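Local coordinates for protein P43 (PDB 6QIX) that tethers to matrix and inhibits interleukin-13 function as the major secreted protein of the whipworm Trichuris muris, at residues 25-31 / 80-86; 74-78 / 166-171; 132-136 / 266-270; 288-292 / 334-340. All blocks are in the same frame, centred on the assembly; numbering follows the deposited sequence. Where two conformers were deposited one is given.

Contact 1 of 4, residues 25-31 / 80-86; sequences FGDWKPW and KFRCRRR
Arg82 is sandwiched between two indoles. Its guanidinium lies flat on Trp28, CZ standing 3.5 Å from the centroid of the five-membered ring with the planes 6° apart, while its CD rests over Trp31, 3.5 Å from the centroid of that five-membered ring. Arg84 takes the opposite face of Trp28, CD sitting 3.6 Å from the six-membered ring centroid. Its NH1 reaches Asp27 OD2 at 2.8 Å, a salt bridge whose hydrogen bond is weak because it is bent to 128°, and its aliphatic stem packs against Phe25 CB. The last layer is Arg86, its guanidinium stacked on the Phe25 ring with centres 4.0 Å apart. This alternation of aromatic and arginine side chains between the irregular extended segment 25-31 and strand 79-85 resembles the layered core of a thrombospondin type 1 repeat, and the WxxW sequence is consistent with one. All three arginines place CG between the backbone N and the carbonyl carbon and run extended from there, which sets their planes among the rings. Two backbone bonds, Gly26 N to Arg85 O at 2.9 Å and Lys29 N to Cys83 O at 3.0 Å, join the segments; water links Asp27 O with Arg85 N. Farther out, Glu98 and Asp96 on strand 95-101 form salt bridges with Arg82 NE and Arg84 NE, and Pro23 O and Tyr93 O accept from Arg86.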
loop_
_atom_site.group_PDB
_atom_site.type_symbol
_atom_site.label_atom_id
_atom_site.label_comp_id
_atom_site.label_asym_id
_atom_site.label_seq_id
_atom_site.Cartn_x
_atom_site.Cartn_y
_atom_site.Cartn_z
ATOM N N PHE A 25 -20.171 16.328 -12.193
ATOM C CA PHE A 25 -19.094 17.213 -11.772
ATOM C C PHE A 25 -19.152 18.531 -12.540
ATOM O O PHE A 25 -19.730 18.620 -13.628
ATOM C CB PHE A 25 -17.735 16.537 -11.986
ATOM C CG PHE A 25 -17.494 15.362 -11.062
ATOM C CD1 PHE A 25 -16.953 15.556 -9.803
ATOM C CD2 PHE A 25 -17.819 14.065 -11.459
ATOM C CE1 PHE A 25 -16.761 14.486 -8.959
ATOM C CE2 PHE A 25 -17.591 12.997 -10.634
ATOM C CZ PHE A 25 -17.088 13.203 -9.377
ATOM N N GLY A 26 -18.561 19.573 -11.935
ATOM C CA GLY A 26 -18.407 20.884 -12.539
ATOM C C GLY A 26 -17.305 20.971 -13.566
ATOM O O GLY A 26 -17.069 22.010 -14.188
ATOM N N ASP A 27 -16.603 19.872 -13.748
ATOM C CA ASP A 27 -15.551 19.753 -14.740
ATOM C C ASP A 27 -14.490 20.855 -14.731
ATOM O O ASP A 27 -14.429 21.712 -13.843
ATOM C CB ASP A 27 -16.179 19.630 -16.132
ATOM C CG ASP A 27 -17.120 18.444 -16.240
ATOM O OD1 ASP A 27 -18.020 18.324 -15.381
ATOM O OD2 ASP A 27 -16.948 17.630 -17.177
ATOM N N TRP A 28 -13.663 20.825 -15.754
ATOM C CA TRP A 28 -12.235 20.725 -15.524
ATOM C C TRP A 28 -11.569 22.047 -15.189
ATOM O O TRP A 28 -11.715 23.033 -15.910
ATOM C CB TRP A 28 -11.602 20.085 -16.751
ATOM C CG TRP A 28 -12.156 18.720 -17.051
ATOM C CD1 TRP A 28 -12.986 18.387 -18.073
ATOM C CD2 TRP A 28 -11.910 17.503 -16.318
ATOM N NE1 TRP A 28 -13.269 17.042 -18.033
ATOM C CE2 TRP A 28 -12.615 16.476 -16.971
ATOM C CE3 TRP A 28 -11.151 17.185 -15.187
ATOM C CZ2 TRP A 28 -12.597 15.153 -16.524
ATOM C CZ3 TRP A 28 -11.131 15.866 -14.741
ATOM C CH2 TRP A 28 -11.849 14.868 -15.411
ATOM N N LYS A 29 -10.840 22.055 -14.074
ATOM C CA LYS A 29 -9.833 23.068 -13.807
ATOM C C LYS A 29 -8.652 22.803 -14.732
ATOM O O LYS A 29 -8.584 21.752 -15.378
ATOM C CB LYS A 29 -9.422 23.015 -12.334
ATOM C CG LYS A 29 -10.615 22.896 -11.385
ATOM C CD LYS A 29 -10.336 23.574 -10.056
ATOM C CE LYS A 29 -11.603 23.712 -9.191
ATOM N NZ LYS A 29 -12.784 23.015 -9.775
ATOM N N PRO A 30 -7.702 23.731 -14.825
ATOM C CA PRO A 30 -6.632 23.567 -15.817
ATOM C C PRO A 30 -5.704 22.407 -15.485
ATOM O O PRO A 30 -5.492 22.041 -14.321
ATOM C CB PRO A 30 -5.886 24.912 -15.792
ATOM C CG PRO A 30 -6.296 25.600 -14.510
ATOM C CD PRO A 30 -7.660 25.042 -14.139
ATOM N N TRP A 31 -5.170 21.814 -16.553
ATOM C CA TRP A 31 -4.114 20.823 -16.435
ATOM C C TRP A 31 -2.899 21.413 -15.733
ATOM O O TRP A 31 -2.497 22.550 -16.006
ATOM C CB TRP A 31 -3.677 20.357 -17.820
ATOM C CG TRP A 31 -4.580 19.408 -18.538
ATOM C CD1 TRP A 31 -5.438 19.707 -19.561
ATOM C CD2 TRP A 31 -4.661 17.994 -18.346
ATOM N NE1 TRP A 31 -6.066 18.564 -20.001
ATOM C CE2 TRP A 31 -5.609 17.501 -19.269
ATOM C CE3 TRP A 31 -4.037 17.097 -17.467
ATOM C CZ2 TRP A 31 -5.939 16.146 -19.349
ATOM C CZ3 TRP A 31 -4.360 15.760 -17.550
ATOM C CH2 TRP A 31 -5.315 15.295 -18.475
ATOM N N LYS A 80 0.885 14.895 -16.150
ATOM C CA LYS A 80 -0.004 16.013 -15.877
ATOM C C LYS A 80 -1.302 15.487 -15.294
ATOM O O LYS A 80 -1.694 14.354 -15.563
ATOM C CB LYS A 80 -0.334 16.785 -17.142
ATOM C CG LYS A 80 0.845 17.196 -17.925
ATOM C CD LYS A 80 0.367 18.058 -19.106
ATOM C CE LYS A 80 1.510 18.541 -19.954
ATOM N NZ LYS A 80 0.996 19.372 -21.054
ATOM N N PHE A 81 -1.986 16.349 -14.529
ATOM C CA PHE A 81 -3.232 16.029 -13.837
ATOM C C PHE A 81 -4.220 17.180 -13.995
ATOM O O PHE A 81 -3.842 18.349 -14.075
ATOM C CB PHE A 81 -2.920 15.738 -12.350
ATOM C CG PHE A 81 -4.117 15.496 -11.464
ATOM C CD1 PHE A 81 -4.703 14.232 -11.390
ATOM C CD2 PHE A 81 -4.587 16.500 -10.632
ATOM C CE1 PHE A 81 -5.766 13.993 -10.532
ATOM C CE2 PHE A 81 -5.662 16.260 -9.774
ATOM C CZ PHE A 81 -6.244 15.014 -9.731
ATOM N N ARG A 82 -5.503 16.837 -14.011
ATOM C CA ARG A 82 -6.548 17.844 -13.905
ATOM C C ARG A 82 -7.696 17.254 -13.113
ATOM O O ARG A 82 -7.840 16.036 -13.014
ATOM C CB ARG A 82 -7.022 18.347 -15.276
ATOM C CG ARG A 82 -7.792 17.362 -16.116
ATOM C CD ARG A 82 -8.309 18.076 -17.387
ATOM N NE ARG A 82 -9.015 17.166 -18.279
ATOM C CZ ARG A 82 -9.698 17.549 -19.352
ATOM N NH1 ARG A 82 -9.766 18.844 -19.678
ATOM N NH2 ARG A 82 -10.305 16.633 -20.106
ATOM N N CYS A 83 -8.519 18.141 -12.557
ATOM C CA CYS A 83 -9.479 17.777 -11.530
ATOM C C CYS A 83 -10.807 18.477 -11.781
ATOM O O CYS A 83 -10.865 19.557 -12.381
ATOM C CB CYS A 83 -8.933 18.144 -10.132
ATOM S SG CYS A 83 -9.866 17.552 -8.693
ATOM N N ARG A 84 -11.877 17.846 -11.313
ATOM C CA ARG A 84 -13.184 18.482 -11.310
ATOM C C ARG A 84 -13.875 18.137 -10.001
ATOM O O ARG A 84 -13.510 17.178 -9.325
ATOM C CB ARG A 84 -14.029 18.051 -12.496
ATOM C CG ARG A 84 -14.288 16.570 -12.592
ATOM C CD ARG A 84 -14.917 16.281 -13.961
ATOM N NE ARG A 84 -15.170 14.855 -14.160
ATOM C CZ ARG A 84 -15.763 14.337 -15.230
ATOM N NH1 ARG A 84 -16.147 15.131 -16.207
ATOM N NH2 ARG A 84 -15.966 13.031 -15.329
ATOM N N ARG A 85 -14.883 18.933 -9.649
ATOM C CA ARG A 85 -15.416 18.936 -8.297
ATOM C C ARG A 85 -16.933 18.923 -8.310
ATOM O O ARG A 85 -17.566 19.413 -9.251
ATOM C CB ARG A 85 -14.924 20.171 -7.536
ATOM C CG ARG A 85 -15.065 20.113 -6.025
ATOM C CD ARG A 85 -13.994 20.998 -5.384
ATOM N NE ARG A 85 -14.192 21.210 -3.949
ATOM C CZ ARG A 85 -13.318 21.843 -3.167
ATOM N NH1 ARG A 85 -12.195 22.328 -3.691
ATOM N NH2 ARG A 85 -13.557 21.991 -1.866
ATOM N N ARG A 86 -17.501 18.353 -7.251
ATOM C CA ARG A 86 -18.926 18.469 -6.968
ATOM C C ARG A 86 -19.109 18.418 -5.463
ATOM O O ARG A 86 -18.184 18.054 -4.727
ATOM C CB ARG A 86 -19.727 17.352 -7.642
ATOM C CG ARG A 86 -19.606 15.999 -6.945
ATOM C CD ARG A 86 -20.355 14.910 -7.722
ATOM N NE ARG A 86 -19.899 13.575 -7.369
ATOM C CZ ARG A 86 -20.198 12.481 -8.054
ATOM N NH1 ARG A 86 -20.962 12.573 -9.130
ATOM N NH2 ARG A 86 -19.721 11.302 -7.661
HETATM O O HOH W 1 -15.038 21.567 -11.210
HETATM O O HOH W 2 -8.732 21.559 -18.199
HETATM O O HOH W 3 -7.174 20.598 -12.444
#

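Contact 2 of 4, residues 74-78 / 166-171; sequences CGHCS and CCCGDY
Cys77 and Cys168 are joined covalently, SG to SG at 2.1 Å, with the C-S-S-C torsion at 96°, close to the relaxed right angle of a disulfide. The half-cystine of Cys77 ends a type I' turn that begins at Cys74, and that of Cys168 closes strand 163-168 just where a type II' turn to Tyr171 starts. Further disulfides, Cys74 to Cys109, Cys166 to Cys157 and Cys167 to Cys180, place the contact in a disulfide-rich region. Hydrogen bonding adds one direct backbone link, Cys168 N to Gly75 O at 2.8 Å. A water also donates to His76 O and, more weakly, to Cys168 O. The aromatic part is a face-to-face stack of His76 on Tyr171: centroids are 3.6 Å apart, planes only 3° from parallel, and His76 NE2 lies 3.5 Å from Tyr171 CD1. Both rings have CG anti to the carbonyl carbon (chi1 -51° for His76), which turns them broadside to each other across the two turns. His76 ND1 is hydrogen-bonded to ND1 of His103, which needs one nitrogen to donate and the other to accept. The covalent bridge thus fixes the spacing of the two turns, while the single backbone bond and the stack limit how they can rotate against each other.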
loop_
_atom_site.group_PDB
_atom_site.type_symbol
_atom_site.label_atom_id
_atom_site.label_comp_id
_atom_site.label_asym_id
_atom_site.label_seq_id
_atom_site.Cartn_x
_atom_site.Cartn_y
_atom_site.Cartn_z
ATOM N N CYS A 74 11.686 11.061 -15.103
ATOM C CA CYS A 74 12.272 9.905 -15.771
ATOM C C CYS A 74 11.166 8.863 -15.988
ATOM O O CYS A 74 10.128 8.865 -15.345
ATOM C CB CYS A 74 13.529 9.355 -15.058
ATOM S SG CYS A 74 13.273 8.886 -13.406
ATOM N N GLY A 75 11.431 7.945 -16.933
ATOM C CA GLY A 75 10.804 6.620 -16.932
ATOM C C GLY A 75 9.401 6.536 -17.459
ATOM O O GLY A 75 8.757 5.479 -17.292
ATOM N N HIS A 76 8.913 7.592 -18.112
ATOM C CA HIS A 76 7.480 7.733 -18.403
ATOM C C HIS A 76 6.656 7.783 -17.099
ATOM O O HIS A 76 5.468 7.436 -17.076
ATOM C CB HIS A 76 6.981 6.617 -19.339
ATOM C CG HIS A 76 7.815 6.453 -20.583
ATOM N ND1 HIS A 76 7.439 6.960 -21.807
ATOM C CD2 HIS A 76 9.016 5.858 -20.782
ATOM C CE1 HIS A 76 8.373 6.694 -22.704
ATOM N NE2 HIS A 76 9.345 6.025 -22.109
ATOM N N CYS A 77 7.284 8.227 -16.004
ATOM C CA CYS A 77 6.638 8.275 -14.688
ATOM C C CYS A 77 6.092 9.661 -14.325
ATOM O O CYS A 77 5.313 9.781 -13.368
ATOM C CB CYS A 77 7.622 7.801 -13.616
ATOM S SG CYS A 77 8.134 6.067 -13.783
ATOM N N SER A 78 6.510 10.704 -15.037
ATOM C CA SER A 78 5.969 12.037 -14.843
ATOM C C SER A 78 4.662 12.194 -15.623
ATOM O O SER A 78 4.459 11.594 -16.687
ATOM C CB SER A 78 7.011 13.075 -15.288
ATOM O OG SER A 78 6.533 14.392 -15.143
ATOM N N CYS A 166 13.862 1.701 -13.267
ATOM C CA CYS A 166 12.390 1.714 -13.254
ATOM C C CYS A 166 11.808 2.506 -14.411
ATOM O O CYS A 166 12.349 3.546 -14.791
ATOM C CB CYS A 166 11.844 2.313 -11.987
ATOM S SG CYS A 166 12.395 1.514 -10.431
ATOM N N CYS A 167 10.675 2.021 -14.936
ATOM C CA CYS A 167 9.887 2.657 -15.975
ATOM C C CYS A 167 8.430 2.515 -15.527
ATOM O O CYS A 167 8.125 1.626 -14.737
ATOM C CB CYS A 167 10.082 1.976 -17.352
ATOM S SG CYS A 167 11.733 1.805 -17.918
ATOM N N CYS A 168 7.522 3.332 -16.070
ATOM C CA CYS A 168 6.127 3.295 -15.633
ATOM C C CYS A 168 5.134 2.951 -16.738
ATOM O O CYS A 168 5.389 3.159 -17.931
ATOM C CB CYS A 168 5.696 4.649 -15.030
ATOM S SG CYS A 168 6.394 5.005 -13.418
ATOM N N GLY A 169 3.991 2.417 -16.294
ATOM C CA GLY A 169 2.823 2.250 -17.160
ATOM C C GLY A 169 3.056 1.236 -18.268
ATOM O O GLY A 169 3.387 0.087 -17.988
ATOM N N ASP A 170 2.806 1.626 -19.533
ATOM C CA ASP A 170 3.033 0.736 -20.664
ATOM C C ASP A 170 4.517 0.451 -20.948
ATOM O O ASP A 170 4.825 -0.357 -21.848
ATOM C CB ASP A 170 2.393 1.347 -21.923
ATOM C CG ASP A 170 0.887 1.551 -21.807
ATOM O OD1 ASP A 170 0.202 0.856 -21.025
ATOM O OD2 ASP A 170 0.365 2.415 -22.548
ATOM N N TYR A 171 5.436 1.137 -20.268
ATOM C CA TYR A 171 6.866 0.968 -20.468
ATOM C C TYR A 171 7.463 0.174 -19.320
ATOM O O TYR A 171 7.065 0.343 -18.164
ATOM C CB TYR A 171 7.564 2.350 -20.609
ATOM C CG TYR A 171 7.221 2.996 -21.933
ATOM C CD1 TYR A 171 8.065 2.868 -23.032
ATOM C CD2 TYR A 171 6.060 3.717 -22.097
ATOM C CE1 TYR A 171 7.735 3.406 -24.226
ATOM C CE2 TYR A 171 5.733 4.263 -23.314
ATOM C CZ TYR A 171 6.575 4.106 -24.363
ATOM O OH TYR A 171 6.284 4.662 -25.604
HETATM O O HOH W 4 3.734 5.607 -18.131
#

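Contact 3 of 4, residues 132-136 / 266-270; sequences FTRPD and KKSCG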
loop_
_atom_site.group_PDB
_atom_site.type_symbol
_atom_site.label_atom_id
_atom_site.label_comp_id
_atom_site.label_asym_id
_atom_site.label_seq_id
_atom_site.Cartn_x
_atom_site.Cartn_y
_atom_site.Cartn_z
ATOM N N PHE A 132 -7.421 4.779 3.972
ATOM C CA PHE A 132 -8.861 4.722 3.722
ATOM C C PHE A 132 -9.397 3.301 3.818
ATOM O O PHE A 132 -10.375 2.956 3.160
ATOM C CB PHE A 132 -9.153 5.384 2.378
ATOM C CG PHE A 132 -8.547 6.775 2.284
ATOM C CD1 PHE A 132 -9.074 7.816 3.047
ATOM C CD2 PHE A 132 -7.413 7.022 1.521
ATOM C CE1 PHE A 132 -8.513 9.068 3.025
ATOM C CE2 PHE A 132 -6.866 8.278 1.479
ATOM C CZ PHE A 132 -7.421 9.310 2.234
ATOM N N THR A 133 -8.766 2.479 4.664
ATOM C CA THR A 133 -9.199 1.114 4.949
ATOM C C THR A 133 -9.720 0.985 6.376
ATOM O O THR A 133 -9.798 -0.132 6.909
ATOM C CB THR A 133 -8.061 0.103 4.725
ATOM O OG1 THR A 133 -6.942 0.436 5.556
ATOM C CG2 THR A 133 -7.600 0.064 3.283
ATOM N N ARG A 134 -10.076 2.110 7.010
ATOM C CA ARG A 134 -10.619 2.052 8.356
ATOM C C ARG A 134 -12.018 1.435 8.368
ATOM O O ARG A 134 -12.750 1.484 7.360
ATOM C CB ARG A 134 -10.687 3.438 8.978
ATOM C CG ARG A 134 -9.368 4.122 9.070
ATOM C CD ARG A 134 -9.554 5.665 8.993
ATOM N NE ARG A 134 -10.530 6.178 9.958
ATOM C CZ ARG A 134 -10.777 7.484 10.138
ATOM N NH1 ARG A 134 -10.088 8.389 9.443
ATOM N NH2 ARG A 134 -11.707 7.891 10.992
ATOM N N PRO A 135 -12.431 0.874 9.516
ATOM C CA PRO A 135 -13.772 0.300 9.574
ATOM C C PRO A 135 -14.827 1.330 9.297
ATOM O O PRO A 135 -15.923 0.978 8.826
ATOM C CB PRO A 135 -13.871 -0.253 11.002
ATOM C CG PRO A 135 -12.884 0.464 11.771
ATOM C CD PRO A 135 -11.745 0.743 10.812
ATOM N N ASP A 136 -14.533 2.596 9.606
ATOM C CA ASP A 136 -15.501 3.659 9.467
ATOM C C ASP A 136 -15.280 4.489 8.199
ATOM O O ASP A 136 -15.914 5.529 8.037
ATOM C CB ASP A 136 -15.521 4.556 10.731
ATOM C CG ASP A 136 -14.150 5.139 11.103
ATOM O OD1 ASP A 136 -13.150 4.713 10.517
ATOM O OD2 ASP A 136 -14.078 6.032 12.009
ATOM N N LYS A 266 -8.216 -4.617 1.793
ATOM C CA LYS A 266 -8.306 -4.824 3.230
ATOM C C LYS A 266 -9.230 -3.805 3.863
ATOM O O LYS A 266 -9.409 -2.692 3.370
ATOM C CB LYS A 266 -6.897 -4.767 3.806
ATOM C CG LYS A 266 -6.719 -4.413 5.137
ATOM C CD LYS A 266 -5.244 -4.134 5.492
ATOM C CE LYS A 266 -5.133 -4.382 7.025
ATOM N NZ LYS A 266 -3.755 -4.327 7.462
ATOM N N LYS A 267 -9.825 -4.222 4.979
ATOM C CA LYS A 267 -10.636 -3.336 5.795
ATOM C C LYS A 267 -10.425 -3.727 7.251
ATOM O O LYS A 267 -10.789 -4.841 7.656
ATOM C CB LYS A 267 -12.118 -3.429 5.379
ATOM C CG LYS A 267 -13.061 -2.512 6.179
ATOM C CD LYS A 267 -14.448 -2.424 5.497
ATOM C CE LYS A 267 -15.394 -1.651 6.316
ATOM N NZ LYS A 267 -16.168 -2.521 7.203
ATOM N N SER A 268 -9.882 -2.792 8.053
ATOM C CA SER A 268 -9.606 -3.085 9.455
ATOM C C SER A 268 -10.904 -3.289 10.232
ATOM O O SER A 268 -11.968 -2.778 9.866
ATOM C CB SER A 268 -8.842 -1.941 10.121
ATOM O OG SER A 268 -7.679 -1.705 9.386
ATOM N N CYS A 269 -10.800 -4.025 11.324
ATOM C CA CYS A 269 -11.958 -4.255 12.182
ATOM C C CYS A 269 -11.872 -3.392 13.417
ATOM O O CYS A 269 -10.824 -3.349 14.067
ATOM C CB CYS A 269 -12.057 -5.717 12.587
ATOM S SG CYS A 269 -12.419 -6.761 11.112
ATOM N N GLY A 270 -12.978 -2.747 13.755
ATOM C CA GLY A 270 -13.083 -1.975 14.992
ATOM C C GLY A 270 -14.202 -2.412 15.907
ATOM O O GLY A 270 -14.674 -3.568 15.858
HETATM O O HOH W 5 -18.595 -0.909 8.028
#
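Thr133 and Ser268 form the tight part of this contact: Ser268 N donates to Thr133 O at 2.9 Å, nearly along the C=O axis and with an N-H...O angle of 163°. Lys267 CA approaches Thr133 O at 3.5 Å, a CA-H...O contact. Thr133 turns its methyl toward the opposing backbone, CG2 lying 3.3 Å from Lys266 O, while its OG1, between the backbone N and the carbonyl carbon (chi1 58°), bonds to Gln130 O. Beyond it the Pro135 ring leans on the chain as it leaves the strand, CB 3.4 Å from Ser268 O and CG 3.8 Å from Gly270 N; Phe243 and Tyr347 pack on the proline as well. Arg134, itself buried, turns away from 266-270, gripping Asp136 side-on with NE and NH2 and forming a salt bridge with Glu367. Strand 262-268 pairs antiparallel with 246-252 in what appears to be a second thrombospondin-like unit, and the contact ties it to the loop leading into helix 139-151. The side on which Lys267 runs out is looser and meets solvent. Its chain is extended, with CG anti to the backbone N, and bends only at its last torsion, bringing CE to 3.7 Å from Pro135 O. Its NZ donates to a water at 3.0 Å, and that water reaches Pro135 O only weakly. Lys267 makes a cation-pi contact with Trp197, and its side chain lies about 5 Å from a calcium ion.

Contact 4 of 4, residues 288-292 / 334-340; sequences GSCAF and KEVGDKC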
loop_
_atom_site.group_PDB
_atom_site.type_symbol
_atom_site.label_atom_id
_atom_site.label_comp_id
_atom_site.label_asym_id
_atom_site.label_seq_id
_atom_site.Cartn_x
_atom_site.Cartn_y
_atom_site.Cartn_z
ATOM N N GLY A 288 12.938 -7.059 26.821
ATOM C CA GLY A 288 12.862 -5.801 27.540
ATOM C C GLY A 288 12.480 -4.610 26.703
ATOM O O GLY A 288 12.813 -3.467 27.075
ATOM N N SER A 289 11.780 -4.833 25.591
ATOM C CA SER A 289 11.414 -3.746 24.700
ATOM C C SER A 289 10.113 -4.059 23.956
ATOM O O SER A 289 9.600 -5.180 23.968
ATOM C CB SER A 289 12.530 -3.463 23.692
ATOM O OG SER A 289 12.323 -4.198 22.510
ATOM N N CYS A 290 9.594 -3.030 23.297
ATOM C CA CYS A 290 8.394 -3.132 22.489
ATOM C C CYS A 290 8.730 -3.068 21.021
ATOM O O CYS A 290 7.861 -2.812 20.199
ATOM C CB CYS A 290 7.391 -2.049 22.869
ATOM S SG CYS A 290 6.840 -2.272 24.625
ATOM N N ALA A 291 9.987 -3.301 20.686
ATOM C CA ALA A 291 10.416 -3.247 19.310
ATOM C C ALA A 291 10.083 -4.500 18.517
ATOM O O ALA A 291 10.195 -4.472 17.290
ATOM C CB ALA A 291 11.919 -3.013 19.307
ATOM N N PHE A 292 9.699 -5.604 19.157
ATOM C CA PHE A 292 9.676 -6.862 18.421
ATOM C C PHE A 292 8.694 -6.867 17.252
ATOM O O PHE A 292 8.977 -7.560 16.260
ATOM C CB PHE A 292 9.395 -8.045 19.364
ATOM C CG PHE A 292 8.123 -7.932 20.146
ATOM C CD1 PHE A 292 6.963 -8.566 19.726
ATOM C CD2 PHE A 292 8.095 -7.218 21.325
ATOM C CE1 PHE A 292 5.779 -8.457 20.475
ATOM C CE2 PHE A 292 6.924 -7.107 22.072
ATOM C CZ PHE A 292 5.768 -7.731 21.625
ATOM N N LYS A 334 3.695 1.788 22.153
ATOM C CA LYS A 334 4.280 2.571 23.228
ATOM C C LYS A 334 4.507 1.661 24.421
ATOM O O LYS A 334 3.642 0.857 24.781
ATOM C CB LYS A 334 3.375 3.732 23.636
ATOM C CG LYS A 334 3.348 4.855 22.657
ATOM C CD LYS A 334 2.732 6.104 23.284
ATOM C CE LYS A 334 3.083 7.307 22.417
ATOM N NZ LYS A 334 4.558 7.571 22.415
ATOM N N GLU A 335 5.655 1.816 25.071
ATOM C CA GLU A 335 5.929 1.085 26.299
ATOM C C GLU A 335 5.274 1.831 27.458
ATOM O O GLU A 335 5.537 3.020 27.642
ATOM C CB GLU A 335 7.445 0.980 26.514
ATOM C CG GLU A 335 7.832 0.020 27.618
ATOM C CD GLU A 335 9.316 -0.203 27.721
ATOM O OE1 GLU A 335 10.012 -0.226 26.689
ATOM O OE2 GLU A 335 9.767 -0.401 28.850
ATOM N N VAL A 336 4.376 1.168 28.192
ATOM C CA VAL A 336 3.665 1.794 29.302
ATOM C C VAL A 336 3.819 0.869 30.491
ATOM O O VAL A 336 3.313 -0.259 30.487
ATOM C CB VAL A 336 2.182 2.076 28.995
ATOM C CG1 VAL A 336 1.568 2.751 30.225
ATOM C CG2 VAL A 336 2.062 2.965 27.760
ATOM N N GLY A 337 4.539 1.334 31.514
ATOM C CA GLY A 337 4.858 0.440 32.606
ATOM C C GLY A 337 5.605 -0.779 32.117
ATOM O O GLY A 337 6.600 -0.686 31.401
ATOM N N ASP A 338 5.141 -1.948 32.524
ATOM C CA ASP A 338 5.760 -3.205 32.134
ATOM C C ASP A 338 5.153 -3.798 30.857
ATOM O O ASP A 338 5.447 -4.950 30.516
ATOM C CB ASP A 338 5.622 -4.214 33.272
ATOM C CG ASP A 338 4.185 -4.324 33.775
ATOM O OD1 ASP A 338 3.814 -5.424 34.242
ATOM O OD2 ASP A 338 3.436 -3.307 33.699
ATOM N N LYS A 339 4.329 -3.045 30.143
ATOM C CA LYS A 339 3.612 -3.607 29.002
ATOM C C LYS A 339 3.841 -2.812 27.731
ATOM O O LYS A 339 4.245 -1.669 27.760
ATOM C CB LYS A 339 2.098 -3.668 29.253
ATOM C CG LYS A 339 1.688 -4.466 30.501
ATOM C CD LYS A 339 1.965 -5.944 30.293
ATOM C CE LYS A 339 1.494 -6.784 31.468
ATOM N NZ LYS A 339 1.893 -8.210 31.256
ATOM N N CYS A 340 3.490 -3.424 26.598
ATOM C CA CYS A 340 3.517 -2.770 25.305
ATOM C C CYS A 340 2.088 -2.503 24.886
ATOM O O CYS A 340 1.295 -3.430 24.882
ATOM C CB CYS A 340 4.174 -3.670 24.241
ATOM S SG CYS A 340 5.899 -4.095 24.653
#
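Cys290 and Cys340 form the disulfide that staples the loop ahead of helix 292-310 to a beta-hairpin, strands 331-336 and 339-344, whose tip is a type II' turn from Val336 to Lys339. Across this turn, N and O of Val336 pair with O and N of Lys339. Both cysteines point their CB toward the opposite segment and hold SG anti to the carbonyl carbon (chi1 -63° and -60°), which brings the sulfurs into bonding position. Cys290 SG to Cys340 SG is 2.1 Å, and the C-S-S-C torsion of -89° sets the CB-S bonds almost perpendicular, in the left-handed sense. No hydrogen bond crosses between the segments; the disulfide is the only bond between them. On the hairpin side Glu335 extends alongside the bridge, CB 3.8 Å and CG 3.9 Å from Cys290 SG. Its carboxylate passes beyond the sulfur to a salt bridge with Lys285. Lys339 points away and pairs with Asp284. On the loop side Phe292 swings its ring back, CE2 coming to 4.1 Å from Cys340 SG. The approach is oblique, the sulfur 5.4 Å from the ring centroid. This phenylalanine also touches Leu283 and Ile286. The side chain of Phe292 is about 5 Å from a protein-linked NAG (N-acetylglucosamine). Ser289 O, placed in plane at the edge of the Phe292 ring, sits 3.9 Å from Cys340 SG.

Overall arrangement
Segment 74-78 of contact 2 ends one residue before 80-86 of contact 1, and the two contacts alternate along the chain, with centres about 24 Å apart. Contact 3, whose centre is about 32 Å from that of contact 2, also alternates with it: 132-136 falls between the segments of contact 2, and 266-270 comes after both. Contact 4 is the farthest from contact 1, its centre about 48 Å away and on the opposite side of the chain's centre; contact 3 lies closer to it, about 25 Å between centres. Disulfides cross contacts 2 and 4, whereas contacts 1 and 3 depend on stacking, hydrogen bonds and close packing. Calcium lies near contact 3, a glycan near contact 4.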